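Local structure of glycosyltransferase (Streptomyces viridochromogenes, 2IV3) at residues R190-G195 / E215-V220. The protein is a GT-B-type glycosyltransferase that binds UDP and probably transfers a sugar from a nucleotide-sugar donor to an acceptor. Residues are numbered along the deposited sequence; the frame is centred on the assembly and turned at random.
Sequences RLVLAG and EPIGEV. With UDP (uridine-5'-diphosphate), chain E.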
ATOM      1  N   ARG A 190     -26.410  16.571   1.479  1.00 41.22           N
ATOM      2  CA  ARG A 190     -25.037  17.041   1.467  1.00 41.19           C
ATOM      3  C   ARG A 190     -24.115  15.910   1.866  1.00 40.83           C
ATOM      4  O   ARG A 190     -24.509  15.052   2.657  1.00 41.05           O
ATOM      5  CB  ARG A 190     -24.860  18.230   2.407  1.00 41.36           C
ATOM      6  CG  ARG A 190     -25.510  19.530   1.876  1.00 44.00           C
ATOM      7  CD  ARG A 190     -24.871  20.024   0.544  1.00 46.21           C
ATOM      8  NE  ARG A 190     -25.815  20.772  -0.301  1.00 46.32           N
ATOM      9  CZ  ARG A 190     -26.595  20.228  -1.243  1.00 46.85           C
ATOM     10  NH1 ARG A 190     -26.569  18.916  -1.495  1.00 45.79           N
ATOM     11  NH2 ARG A 190     -27.405  21.000  -1.947  1.00 46.00           N
ATOM     12  N   LEU A 191     -22.899  15.883   1.310  1.00 40.08           N
ATOM     13  CA  LEU A 191     -21.896  14.929   1.782  1.00 39.24           C
ATOM     14  C   LEU A 191     -20.815  15.644   2.556  1.00 38.48           C
ATOM     15  O   LEU A 191     -19.945  16.300   1.966  1.00 38.24           O
ATOM     16  CB  LEU A 191     -21.273  14.102   0.647  1.00 39.12           C
ATOM     17  CG  LEU A 191     -20.331  13.036   1.228  1.00 40.20           C
ATOM     18  CD1 LEU A 191     -21.042  11.990   2.159  1.00 39.12           C
ATOM     19  CD2 LEU A 191     -19.468  12.324   0.172  1.00 39.60           C
ATOM     20  N   VAL A 192     -20.886  15.545   3.879  1.00 37.45           N
ATOM     21  CA  VAL A 192     -19.783  16.011   4.696  1.00 37.63           C
ATOM     22  C   VAL A 192     -18.628  15.052   4.469  1.00 37.61           C
ATOM     23  O   VAL A 192     -18.726  13.865   4.761  1.00 38.42           O
ATOM     24  CB  VAL A 192     -20.136  16.145   6.182  1.00 37.27           C
ATOM     25  CG1 VAL A 192     -18.869  16.360   7.007  1.00 36.81           C
ATOM     26  CG2 VAL A 192     -21.057  17.305   6.374  1.00 37.39           C
ATOM     27  N   LEU A 193     -17.553  15.587   3.907  1.00 38.33           N
ATOM     28  CA  LEU A 193     -16.431  14.823   3.383  1.00 38.72           C
ATOM     29  C   LEU A 193     -15.295  14.975   4.364  1.00 39.24           C
ATOM     30  O   LEU A 193     -14.435  15.825   4.215  1.00 39.49           O
ATOM     31  CB  LEU A 193     -16.033  15.412   2.019  1.00 39.09           C
ATOM     32  CG  LEU A 193     -15.290  14.569   0.970  1.00 38.86           C
ATOM     33  CD1 LEU A 193     -14.661  15.505  -0.052  1.00 38.48           C
ATOM     34  CD2 LEU A 193     -14.221  13.676   1.569  1.00 35.78           C
ATOM     35  N   ALA A 194     -15.303  14.169   5.410  1.00 40.50           N
ATOM     36  CA  ALA A 194     -14.308  14.361   6.455  1.00 40.91           C
ATOM     37  C   ALA A 194     -13.118  13.437   6.241  1.00 41.01           C
ATOM     38  O   ALA A 194     -13.285  12.257   6.031  1.00 41.39           O
ATOM     39  CB  ALA A 194     -14.944  14.175   7.825  1.00 40.53           C
ATOM     40  N   GLY A 195     -11.909  13.978   6.244  1.00 41.66           N
ATOM     41  CA  GLY A 195     -10.736  13.118   5.992  1.00 41.49           C
ATOM     42  C   GLY A 195      -9.589  13.755   5.232  1.00 41.35           C
ATOM     43  O   GLY A 195      -9.762  14.816   4.597  1.00 40.98           O
ATOM     44  N   GLU A 215     -19.222  18.900   1.069  1.00 39.36           N
ATOM     45  CA  GLU A 215     -18.550  19.874   1.918  1.00 39.75           C
ATOM     46  C   GLU A 215     -17.303  19.194   2.434  1.00 39.21           C
ATOM     47  O   GLU A 215     -17.384  18.304   3.294  1.00 39.04           O
ATOM     48  CB  GLU A 215     -19.453  20.333   3.067  1.00 39.66           C
ATOM     49  CG  GLU A 215     -20.654  21.100   2.536  1.00 42.59           C
ATOM     50  CD  GLU A 215     -21.839  21.174   3.505  1.00 45.95           C
ATOM     51  OE1 GLU A 215     -21.606  21.345   4.733  1.00 48.27           O
ATOM     52  OE2 GLU A 215     -23.003  21.088   3.017  1.00 45.64           O
ATOM     53  N   PRO A 216     -16.145  19.574   1.871  1.00 38.76           N
ATOM     54  CA  PRO A 216     -14.882  19.009   2.346  1.00 38.30           C
ATOM     55  C   PRO A 216     -14.420  19.745   3.606  1.00 37.73           C
ATOM     56  O   PRO A 216     -14.360  20.984   3.634  1.00 38.05           O
ATOM     57  CB  PRO A 216     -13.914  19.211   1.159  1.00 37.47           C
ATOM     58  CG  PRO A 216     -14.625  20.161   0.177  1.00 38.91           C
ATOM     59  CD  PRO A 216     -15.949  20.565   0.795  1.00 38.87           C
ATOM     60  N   ILE A 217     -14.132  18.994   4.659  1.00 37.32           N
ATOM     61  CA  ILE A 217     -13.699  19.616   5.901  1.00 36.86           C
ATOM     62  C   ILE A 217     -12.225  19.273   6.276  1.00 37.39           C
ATOM     63  O   ILE A 217     -11.610  19.908   7.137  1.00 36.45           O
ATOM     64  CB  ILE A 217     -14.731  19.379   7.034  1.00 36.85           C
ATOM     65  CG1 ILE A 217     -14.865  17.896   7.401  1.00 36.41           C
ATOM     66  CG2 ILE A 217     -16.095  19.854   6.623  1.00 36.33           C
ATOM     67  CD1 ILE A 217     -15.791  17.711   8.558  1.00 34.92           C
ATOM     68  N   GLY A 218     -11.666  18.281   5.590  1.00 38.16           N
ATOM     69  CA  GLY A 218     -10.314  17.799   5.866  1.00 38.82           C
ATOM     70  C   GLY A 218     -10.334  16.842   7.034  1.00 39.39           C
ATOM     71  O   GLY A 218     -11.407  16.450   7.497  1.00 39.63           O
ATOM     72  N   GLU A 219      -9.148  16.472   7.519  1.00 39.78           N
ATOM     73  CA  GLU A 219      -9.012  15.532   8.627  1.00 39.99           C
ATOM     74  C   GLU A 219      -9.702  16.050   9.885  1.00 39.75           C
ATOM     75  O   GLU A 219      -9.701  17.245  10.148  1.00 40.37           O
ATOM     76  CB  GLU A 219      -7.535  15.273   8.931  1.00 40.08           C
ATOM     77  CG  GLU A 219      -7.303  13.900   9.606  1.00 40.06           C
ATOM     78  CD  GLU A 219      -5.833  13.454   9.663  1.00 40.79           C
ATOM     79  OE1 GLU A 219      -5.136  13.486   8.627  1.00 41.65           O
ATOM     80  OE2 GLU A 219      -5.377  13.018  10.746  1.00 42.77           O
ATOM     81  N   VAL A 220     -10.293  15.149  10.660  1.00 39.39           N
ATOM     82  CA  VAL A 220     -10.875  15.527  11.937  1.00 39.08           C
ATOM     83  C   VAL A 220     -10.518  14.553  13.036  1.00 39.46           C
ATOM     84  O   VAL A 220     -10.166  13.373  12.787  1.00 38.82           O
ATOM     85  CB  VAL A 220     -12.457  15.742  11.886  1.00 39.55           C
ATOM     86  CG1 VAL A 220     -12.863  17.002  11.029  1.00 38.45           C
ATOM     87  CG2 VAL A 220     -13.180  14.500  11.443  1.00 38.51           C
TER
HETATM   88  N1  UDP E1353     -10.757   9.086  10.680  1.00 38.45           N
HETATM   89  C2  UDP E1353     -10.623  10.192  11.537  1.00 37.25           C
HETATM   90  N3  UDP E1353     -10.709  11.439  11.018  1.00 39.11           N
HETATM   91  C4  UDP E1353     -10.920  11.628   9.713  1.00 38.15           C
HETATM   92  C5  UDP E1353     -11.057  10.564   8.845  1.00 39.47           C
HETATM   93  C6  UDP E1353     -10.960   9.274   9.372  1.00 37.44           C
HETATM   94  O2  UDP E1353     -10.424  10.015  12.764  1.00 35.69           O
HETATM   95  O4  UDP E1353     -11.017  12.757   9.264  1.00 38.51           O
HETATM   96  C1' UDP E1353     -10.644   7.716  11.224  1.00 39.53           C
HETATM   97  C2' UDP E1353     -11.930   6.885  11.271  1.00 40.61           C
HETATM   98  O2' UDP E1353     -12.781   7.105  12.387  1.00 43.72           O
HETATM   99  C3' UDP E1353     -11.389   5.476  11.376  1.00 42.79           C
HETATM  100  C4' UDP E1353     -10.168   5.556  10.467  1.00 43.41           C
HETATM  101  O4' UDP E1353      -9.831   6.960  10.327  1.00 41.19           O
HETATM  102  O3' UDP E1353     -11.044   5.210  12.738  1.00 40.76           O
HETATM  103  C5' UDP E1353     -10.567   5.055   9.096  1.00 44.07           C
HETATM  104  O5' UDP E1353     -10.219   3.696   9.062  1.00 44.48           O
HETATM  105  PA  UDP E1353     -10.966   2.654   8.085  1.00 49.29           P
HETATM  106  O1A UDP E1353     -10.592   1.181   8.442  1.00 45.67           O
HETATM  107  O2A UDP E1353     -12.490   2.827   8.016  1.00 46.51           O
HETATM  108  O3A UDP E1353     -10.364   2.991   6.639  1.00 49.17           O
HETATM  109  PB  UDP E1353      -8.803   2.724   6.287  1.00 55.26           P
HETATM  110  O1B UDP E1353      -8.646   1.394   5.512  1.00 53.44           O
HETATM  111  O2B UDP E1353      -7.956   2.664   7.698  1.00 53.82           O
HETATM  112  O3B UDP E1353      -8.275   3.922   5.497  1.00 51.92           O
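Strands 191-194 and 214-218, the latter outermost in its parallel sheet, are joined by helix 200-209 as a beta-alpha-beta unit, and E215 pairs with V192 and P216 with L193 through nearly straight backbone bonds. E215 N donates to L191 O (2.8 Å), E215 O accepts from L193 N, and I217 N donates to L193 O. At G218, with positive phi, G195 N adds a further bond, meeting G218 O at 2.8 Å from well above its carbonyl plane. On the sheet face of V192 and A194, I217 CG1 sits between its backbone N and carbonyl carbon (chi1 64°), which brings CD1 to 3.7 Å from both V192 CG1 and A194 CB; L228 of helix 222-231 also packs on I217. On the other face L193 lies against E215 O and P216, its CD1 4.0 Å from P216 CB. At the strand starts the E215 carboxylate lies against the aliphatic part of R190, OE2 3.2 Å from CG, while R190 NE stays too distant for a salt bridge. In this Rossmann-like half of the GT-B fold, the C-terminal ends of the strands face the nucleotide. There V220 reads the uracil edge with its backbone: N donates to UDP O4 (2.9 Å) and O accepts from UDP N3 (2.7 Å), while G195 CA lies 3.3 Å from UDP O4. E219 OE2 turns to the backbone N of Y29, another UDP-binding residue.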